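Local coordinates for UDP-N-acetylglucosamine 2-epimerase (Listeria monocytogenes, PDB 3OT5), which probably interconverts UDP-N-acetylglucosamine and UDP-N-acetylmannosamine by inverting the sugar at C2, at residues Val47-Lys52 / Arg383-Ile388; Gln138-His143 / Lys389-Glu394. One frame throughout, in Å; residues are numbered along the deposited sequence.

How the contacts relate
The chain starts in the first Rossmann-type domain, where 47-52 lies on helix 37-51 and, further on, the segment 138-143 leads into strand 140-144. It then builds the second domain, with its own parallel sheet, and returns to the first in helix 380-392, a course consistent with the GT-B fold of this family. Contact 1 closes a loop of 330 residues, 47-52 to 383-388; contact 2 closes one of 245, 138-143 to 389-394. The two loops cross rather than nest. Consecutive parts of a single helix make both contacts, whose centres lie about 12 Å apart: the first against a helix, the second against the start of a strand.

Contact 1. Residues Val47-Lys52 / Arg383-Ile388; sequences VLALEK and RILAAI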
ATOM      1  N   VAL A  47       2.605  -1.516  14.499  1.00 43.61           N
ATOM      2  CA  VAL A  47       3.177  -0.944  15.709  1.00 43.59           C
ATOM      3  C   VAL A  47       2.036  -0.628  16.688  1.00 45.93           C
ATOM      4  O   VAL A  47       2.142  -0.936  17.881  1.00 46.88           O
ATOM      5  CB  VAL A  47       4.027   0.300  15.426  1.00 43.80           C
ATOM      6  CG1 VAL A  47       4.474   0.951  16.729  1.00 42.74           C
ATOM      7  CG2 VAL A  47       5.223  -0.078  14.563  1.00 41.23           C
ATOM      8  N   LEU A  48       0.954  -0.026  16.190  1.00 46.33           N
ATOM      9  CA  LEU A  48      -0.209   0.258  17.037  1.00 48.31           C
ATOM     10  C   LEU A  48      -0.710  -1.009  17.707  1.00 47.10           C
ATOM     11  O   LEU A  48      -0.947  -1.011  18.913  1.00 48.81           O
ATOM     12  CB  LEU A  48      -1.376   0.876  16.261  1.00 49.51           C
ATOM     13  CG  LEU A  48      -1.287   2.317  15.792  1.00 52.74           C
ATOM     14  CD1 LEU A  48      -2.626   2.735  15.169  1.00 51.89           C
ATOM     15  CD2 LEU A  48      -0.934   3.217  16.960  1.00 53.10           C
ATOM     16  N   ALA A  49      -0.896  -2.070  16.920  1.00 45.81           N
ATOM     17  CA  ALA A  49      -1.364  -3.359  17.442  1.00 46.12           C
ATOM     18  C   ALA A  49      -0.468  -3.864  18.587  1.00 46.58           C
ATOM     19  O   ALA A  49      -0.962  -4.378  19.599  1.00 48.14           O
ATOM     20  CB  ALA A  49      -1.430  -4.383  16.338  1.00 45.40           C
ATOM     21  N   LEU A  50       0.843  -3.736  18.413  1.00 45.56           N
ATOM     22  CA  LEU A  50       1.803  -4.135  19.443  1.00 45.57           C
ATOM     23  C   LEU A  50       1.616  -3.279  20.682  1.00 46.66           C
ATOM     24  O   LEU A  50       1.685  -3.775  21.807  1.00 47.38           O
ATOM     25  CB  LEU A  50       3.236  -3.979  18.945  1.00 43.59           C
ATOM     26  CG  LEU A  50       3.719  -4.977  17.898  1.00 44.58           C
ATOM     27  CD1 LEU A  50       4.987  -4.475  17.188  1.00 42.35           C
ATOM     28  CD2 LEU A  50       3.942  -6.332  18.563  1.00 48.10           C
ATOM     29  N   GLU A  51       1.380  -1.988  20.475  1.00 47.18           N
ATOM     30  CA  GLU A  51       1.184  -1.081  21.583  1.00 49.67           C
ATOM     31  C   GLU A  51      -0.171  -1.279  22.298  1.00 51.20           C
ATOM     32  O   GLU A  51      -0.348  -0.801  23.411  1.00 52.10           O
ATOM     33  CB  GLU A  51       1.394   0.354  21.133  1.00 50.75           C
ATOM     34  CG  GLU A  51       2.827   0.603  20.715  1.00 53.08           C
ATOM     35  CD  GLU A  51       3.075   2.019  20.290  1.00 58.29           C
ATOM     36  OE1 GLU A  51       2.143   2.843  20.401  1.00 63.02           O
ATOM     37  OE2 GLU A  51       4.207   2.307  19.846  1.00 61.73           O
ATOM     38  N   LYS A  52      -1.106  -1.988  21.670  1.00 51.51           N
ATOM     39  CA  LYS A  52      -2.397  -2.277  22.305  1.00 54.06           C
ATOM     40  C   LYS A  52      -2.250  -3.455  23.264  1.00 53.22           C
ATOM     41  O   LYS A  52      -3.141  -3.715  24.075  1.00 55.58           O
ATOM     42  CB  LYS A  52      -3.479  -2.639  21.285  1.00 54.99           C
ATOM     43  CG  LYS A  52      -3.842  -1.560  20.296  1.00 59.73           C
ATOM     44  CD  LYS A  52      -4.948  -2.049  19.352  1.00 64.47           C
ATOM     45  CE  LYS A  52      -5.117  -1.108  18.136  1.00 67.92           C
ATOM     46  NZ  LYS A  52      -5.458   0.300  18.506  1.00 68.06           N
ATOM     47  N   ARG A 383      -3.633 -10.373  12.962  1.00 42.76           N
ATOM     48  CA  ARG A 383      -3.204 -11.708  12.550  1.00 41.32           C
ATOM     49  C   ARG A 383      -1.680 -11.809  12.654  1.00 39.98           C
ATOM     50  O   ARG A 383      -1.151 -12.819  13.083  1.00 40.85           O
ATOM     51  CB  ARG A 383      -3.668 -12.028  11.129  1.00 41.33           C
ATOM     52  CG  ARG A 383      -5.210 -12.087  10.973  1.00 42.38           C
ATOM     53  CD  ARG A 383      -5.626 -12.551   9.587  1.00 37.13           C
ATOM     54  NE  ARG A 383      -7.079 -12.513   9.436  1.00 45.83           N
ATOM     55  CZ  ARG A 383      -7.768 -11.456   9.008  1.00 41.45           C
ATOM     56  NH1 ARG A 383      -7.153 -10.339   8.661  1.00 39.10           N
ATOM     57  NH2 ARG A 383      -9.075 -11.521   8.915  1.00 47.44           N
ATOM     58  N   ILE A 384      -0.970 -10.752  12.281  1.00 39.49           N
ATOM     59  CA  ILE A 384       0.492 -10.784  12.376  1.00 38.57           C
ATOM     60  C   ILE A 384       0.905 -10.994  13.842  1.00 39.46           C
ATOM     61  O   ILE A 384       1.700 -11.881  14.136  1.00 39.35           O
ATOM     62  CB  ILE A 384       1.151  -9.522  11.769  1.00 38.25           C
ATOM     63  CG1 ILE A 384       0.944  -9.493  10.254  1.00 35.98           C
ATOM     64  CG2 ILE A 384       2.675  -9.479  12.063  1.00 33.34           C
ATOM     65  CD1 ILE A 384       1.442  -8.200   9.584  1.00 36.14           C
ATOM     66  N   LEU A 385       0.337 -10.206  14.757  1.00 41.26           N
ATOM     67  CA  LEU A 385       0.678 -10.323  16.174  1.00 42.83           C
ATOM     68  C   LEU A 385       0.323 -11.691  16.730  1.00 42.39           C
ATOM     69  O   LEU A 385       1.119 -12.280  17.449  1.00 41.51           O
ATOM     70  CB  LEU A 385       0.028  -9.228  17.025  1.00 46.19           C
ATOM     71  CG  LEU A 385       0.494  -7.793  16.763  1.00 51.88           C
ATOM     72  CD1 LEU A 385      -0.099  -6.861  17.830  1.00 56.07           C
ATOM     73  CD2 LEU A 385       2.021  -7.700  16.771  1.00 54.73           C
ATOM     74  N   ALA A 386      -0.857 -12.201  16.390  1.00 42.41           N
ATOM     75  CA  ALA A 386      -1.268 -13.520  16.874  1.00 44.65           C
ATOM     76  C   ALA A 386      -0.258 -14.540  16.373  1.00 43.46           C
ATOM     77  O   ALA A 386       0.107 -15.468  17.086  1.00 44.46           O
ATOM     78  CB  ALA A 386      -2.684 -13.867  16.410  1.00 45.82           C
ATOM     79  N   ALA A 387       0.201 -14.348  15.142  1.00 41.35           N
ATOM     80  CA  ALA A 387       1.190 -15.225  14.549  1.00 41.26           C
ATOM     81  C   ALA A 387       2.486 -15.178  15.387  1.00 40.65           C
ATOM     82  O   ALA A 387       3.047 -16.215  15.764  1.00 42.11           O
ATOM     83  CB  ALA A 387       1.454 -14.797  13.099  1.00 40.67           C
ATOM     84  N   ILE A 388       2.936 -13.977  15.720  1.00 40.00           N
ATOM     85  CA  ILE A 388       4.140 -13.821  16.544  1.00 40.75           C
ATOM     86  C   ILE A 388       3.899 -14.403  17.943  1.00 43.10           C
ATOM     87  O   ILE A 388       4.756 -15.126  18.467  1.00 43.61           O
ATOM     88  CB  ILE A 388       4.586 -12.355  16.627  1.00 42.16           C
ATOM     89  CG1 ILE A 388       4.979 -11.852  15.234  1.00 42.43           C
ATOM     90  CG2 ILE A 388       5.773 -12.210  17.580  1.00 40.98           C
ATOM     91  CD1 ILE A 388       5.310 -10.380  15.184  1.00 44.96           C
TER
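In the GT-B-like fold the last long helix returns to the N-terminal Rossmann-type domain, and here L385 of that helix reaches across to A49 and L50 of helix 37-51. The side chains meet through carbon alone, and no hydrogen bond spans the contact. L385 carries most of it: CG lies beside the backbone N (chi1 -66°), anti to the carbonyl carbon, and CD1 continues the chain outward, which sends the forked tip at the other helix. A49 answers with its CB, directed at L385 and 3.9 Å from L385 CG. The L50 side chain meets the fork at a slant. As modelled, L385 CD1 lies by A49 and L385 CD2 by L50, but several carbon approaches around these two branches are impossibly short, so how they are placed in detail is doubtful. The two helices come close, with L50 CA and L385 CA 7.1 Å apart, and all three touching residues are buried. Beneath them, L50 also packs on V30 and S32 of strand 28-34 and on F57 and S59 of strand 57-63, while I384, A387 and I388 of the returning helix lean on F174 of strand 172-175. Both helices therefore rest on the same parallel sheet.

Contact 2. Residues Gln138-His143 / Lys389-Glu394; sequences QKMLGH and KSHFEE
A Met-aromatic contact joins M140, at the start of strand 140-144 in the N-terminal Rossmann-type sheet, to H391 and F392 at the end of helix 380-392. M140 reaches out with CG anti to its backbone N (chi1 -174°) and the rest of the chain fully extended, which brings the thioether up against the helix. H391 comes to meet it from the opposite direction.

The CH-pi contact is centred on the ring: the terminal methyl M140 CE sits 3.6 Å from the centroid of the H391 imidazole and only 3° off the ring normal. The sulfur shares that face, but off centre, with M140 SD 3.5 Å from H391 NE2. M140 SD meets the F392 ring obliquely, 3.8 Å from F392 CZ.

The two rings also pack on each other at the helix end. H391 sets CD2 over the middle of the F392 ring, 3.8 Å above its plane, while F392 CD2 lies at the edge of the imidazole. F392 packs in addition on I28 of strand 28-34, and M140 touches D171.

No hydrogen bond crosses between the segments. The polar links stay within 389-394, from the helix into the residue that follows it: the backbone bond from E393 N to K389 O is 2.8 Å long, and these two residues also form a salt bridge. In it K389 NZ meets E393 OE1 on the syn side at 2.6 Å, 24° out of the carboxylate plane.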
ATOM      1  N   GLN A 138      21.585 -13.306  14.661  1.00 42.02           N
ATOM      2  CA  GLN A 138      20.833 -14.491  15.033  1.00 43.41           C
ATOM      3  C   GLN A 138      19.530 -14.201  15.787  1.00 43.64           C
ATOM      4  O   GLN A 138      19.231 -14.839  16.804  1.00 44.99           O
ATOM      5  CB  GLN A 138      21.719 -15.468  15.785  1.00 45.07           C
ATOM      6  CG  GLN A 138      22.870 -15.955  14.929  1.00 47.08           C
ATOM      7  CD  GLN A 138      23.678 -17.038  15.593  1.00 51.40           C
ATOM      8  OE1 GLN A 138      23.782 -17.098  16.823  1.00 54.77           O
ATOM      9  NE2 GLN A 138      24.265 -17.909  14.780  1.00 53.28           N
ATOM     10  N   LYS A 139      18.769 -13.233  15.271  1.00 42.37           N
ATOM     11  CA  LYS A 139      17.462 -12.869  15.817  1.00 42.95           C
ATOM     12  C   LYS A 139      16.413 -13.366  14.850  1.00 42.20           C
ATOM     13  O   LYS A 139      16.663 -13.484  13.645  1.00 40.92           O
ATOM     14  CB  LYS A 139      17.266 -11.358  15.933  1.00 43.89           C
ATOM     15  CG  LYS A 139      17.781 -10.613  17.142  1.00 48.23           C
ATOM     16  CD  LYS A 139      19.184 -10.900  17.512  1.00 55.84           C
ATOM     17  CE  LYS A 139      19.272 -12.004  18.537  1.00 58.67           C
ATOM     18  NZ  LYS A 139      18.751 -11.510  19.842  1.00 64.49           N
ATOM     19  N   MET A 140      15.223 -13.622  15.366  1.00 41.74           N
ATOM     20  CA  MET A 140      14.161 -14.070  14.519  1.00 43.11           C
ATOM     21  C   MET A 140      13.766 -12.907  13.598  1.00 40.54           C
ATOM     22  O   MET A 140      13.719 -11.744  14.019  1.00 40.27           O
ATOM     23  CB  MET A 140      12.988 -14.555  15.348  1.00 45.06           C
ATOM     24  CG  MET A 140      11.914 -15.169  14.513  1.00 49.05           C
ATOM     25  SD  MET A 140      10.641 -15.856  15.538  1.00 55.47           S
ATOM     26  CE  MET A 140       9.529 -16.527  14.292  1.00 56.89           C
ATOM     27  N   LEU A 141      13.531 -13.236  12.334  1.00 38.53           N
ATOM     28  CA  LEU A 141      13.173 -12.262  11.317  1.00 37.59           C
ATOM     29  C   LEU A 141      11.763 -12.498  10.808  1.00 36.47           C
ATOM     30  O   LEU A 141      11.428 -13.588  10.343  1.00 37.83           O
ATOM     31  CB  LEU A 141      14.152 -12.341  10.135  1.00 36.26           C
ATOM     32  CG  LEU A 141      13.929 -11.326   9.010  1.00 34.72           C
ATOM     33  CD1 LEU A 141      13.955  -9.902   9.541  1.00 30.72           C
ATOM     34  CD2 LEU A 141      14.978 -11.499   7.914  1.00 34.56           C
ATOM     35  N   GLY A 142      10.941 -11.465  10.901  1.00 35.66           N
ATOM     36  CA  GLY A 142       9.575 -11.532  10.431  1.00 35.86           C
ATOM     37  C   GLY A 142       9.489 -10.636   9.211  1.00 34.74           C
ATOM     38  O   GLY A 142      10.006  -9.509   9.223  1.00 31.98           O
ATOM     39  N   HIS A 143       8.826 -11.124   8.168  1.00 33.82           N
ATOM     40  CA  HIS A 143       8.702 -10.369   6.918  1.00 32.30           C
ATOM     41  C   HIS A 143       7.251 -10.001   6.651  1.00 33.82           C
ATOM     42  O   HIS A 143       6.416 -10.865   6.352  1.00 33.93           O
ATOM     43  CB  HIS A 143       9.343 -11.202   5.810  1.00 31.57           C
ATOM     44  CG  HIS A 143       9.505 -10.493   4.503  1.00 32.53           C
ATOM     45  ND1 HIS A 143       9.567 -11.165   3.303  1.00 32.64           N
ATOM     46  CD2 HIS A 143       9.559  -9.176   4.200  1.00 32.43           C
ATOM     47  CE1 HIS A 143       9.716 -10.296   2.323  1.00 32.57           C
ATOM     48  NE2 HIS A 143       9.704  -9.082   2.839  1.00 32.13           N
ATOM     49  N   LYS A 389       2.740 -14.113  18.548  1.00 44.64           N
ATOM     50  CA  LYS A 389       2.424 -14.684  19.868  1.00 49.09           C
ATOM     51  C   LYS A 389       2.466 -16.197  19.785  1.00 49.63           C
ATOM     52  O   LYS A 389       3.019 -16.854  20.655  1.00 49.61           O
ATOM     53  CB  LYS A 389       1.034 -14.288  20.365  1.00 52.29           C
ATOM     54  CG  LYS A 389       0.892 -12.882  20.873  1.00 56.87           C
ATOM     55  CD  LYS A 389      -0.563 -12.578  21.282  1.00 62.71           C
ATOM     56  CE  LYS A 389      -1.124 -13.534  22.338  1.00 68.15           C
ATOM     57  NZ  LYS A 389      -0.396 -13.507  23.635  1.00 74.20           N
ATOM     58  N   SER A 390       1.857 -16.728  18.730  1.00 50.56           N
ATOM     59  CA  SER A 390       1.805 -18.170  18.475  1.00 53.98           C
ATOM     60  C   SER A 390       3.165 -18.837  18.557  1.00 53.14           C
ATOM     61  O   SER A 390       3.282 -19.941  19.048  1.00 55.66           O
ATOM     62  CB  SER A 390       1.233 -18.438  17.079  1.00 53.44           C
ATOM     63  OG  SER A 390       1.370 -19.814  16.764  1.00 61.73           O
ATOM     64  N   HIS A 391       4.187 -18.169  18.042  1.00 50.94           N
ATOM     65  CA  HIS A 391       5.532 -18.713  18.056  1.00 51.70           C
ATOM     66  C   HIS A 391       6.177 -18.613  19.433  1.00 52.43           C
ATOM     67  O   HIS A 391       6.693 -19.593  19.940  1.00 54.77           O
ATOM     68  CB  HIS A 391       6.406 -17.999  17.020  1.00 50.26           C
ATOM     69  CG  HIS A 391       7.840 -18.418  17.054  1.00 51.94           C
ATOM     70  ND1 HIS A 391       8.319 -19.493  16.339  1.00 54.88           N
ATOM     71  CD2 HIS A 391       8.902 -17.908  17.726  1.00 51.71           C
ATOM     72  CE1 HIS A 391       9.613 -19.635  16.574  1.00 56.07           C
ATOM     73  NE2 HIS A 391       9.990 -18.689  17.415  1.00 52.88           N
ATOM     74  N   PHE A 392       6.121 -17.442  20.055  1.00 52.53           N
ATOM     75  CA  PHE A 392       6.772 -17.253  21.357  1.00 55.26           C
ATOM     76  C   PHE A 392       6.065 -17.797  22.589  1.00 58.88           C
ATOM     77  O   PHE A 392       6.723 -18.269  23.507  1.00 60.64           O
ATOM     78  CB  PHE A 392       7.094 -15.781  21.582  1.00 54.23           C
ATOM     79  CG  PHE A 392       8.160 -15.265  20.679  1.00 52.40           C
ATOM     80  CD1 PHE A 392       9.493 -15.508  20.967  1.00 52.43           C
ATOM     81  CD2 PHE A 392       7.841 -14.533  19.548  1.00 48.19           C
ATOM     82  CE1 PHE A 392      10.488 -15.036  20.136  1.00 54.35           C
ATOM     83  CE2 PHE A 392       8.836 -14.045  18.713  1.00 48.44           C
ATOM     84  CZ  PHE A 392      10.154 -14.301  18.999  1.00 50.24           C
ATOM     85  N   GLU A 393       4.745 -17.715  22.624  1.00 61.82           N
ATOM     86  CA  GLU A 393       3.994 -18.185  23.775  1.00 67.38           C
ATOM     87  C   GLU A 393       3.273 -19.483  23.440  1.00 71.05           C
ATOM     88  O   GLU A 393       2.566 -20.053  24.273  1.00 75.43           O
ATOM     89  CB  GLU A 393       3.027 -17.085  24.228  1.00 68.77           C
ATOM     90  CG  GLU A 393       3.773 -15.812  24.660  1.00 70.45           C
ATOM     91  CD  GLU A 393       2.863 -14.657  25.055  1.00 76.59           C
ATOM     92  OE1 GLU A 393       1.648 -14.703  24.745  1.00 79.66           O
ATOM     93  OE2 GLU A 393       3.378 -13.684  25.659  1.00 78.07           O
ATOM     94  N   GLU A 394       3.480 -19.949  22.211  1.00 71.39           N
ATOM     95  CA  GLU A 394       2.879 -21.185  21.716  1.00 75.39           C
ATOM     96  C   GLU A 394       1.374 -21.256  21.975  1.00 78.90           C
ATOM     97  O   GLU A 394       0.843 -22.281  22.415  1.00 82.98           O
ATOM     98  CB  GLU A 394       3.628 -22.391  22.276  1.00 78.62           C
ATOM     99  CG  GLU A 394       5.096 -22.401  21.842  1.00 78.25           C
ATOM    100  CD  GLU A 394       5.855 -23.602  22.353  1.00 84.61           C
ATOM    101  OE1 GLU A 394       7.052 -23.737  22.013  1.00 84.21           O
ATOM    102  OE2 GLU A 394       5.255 -24.415  23.090  1.00 93.25           O
TER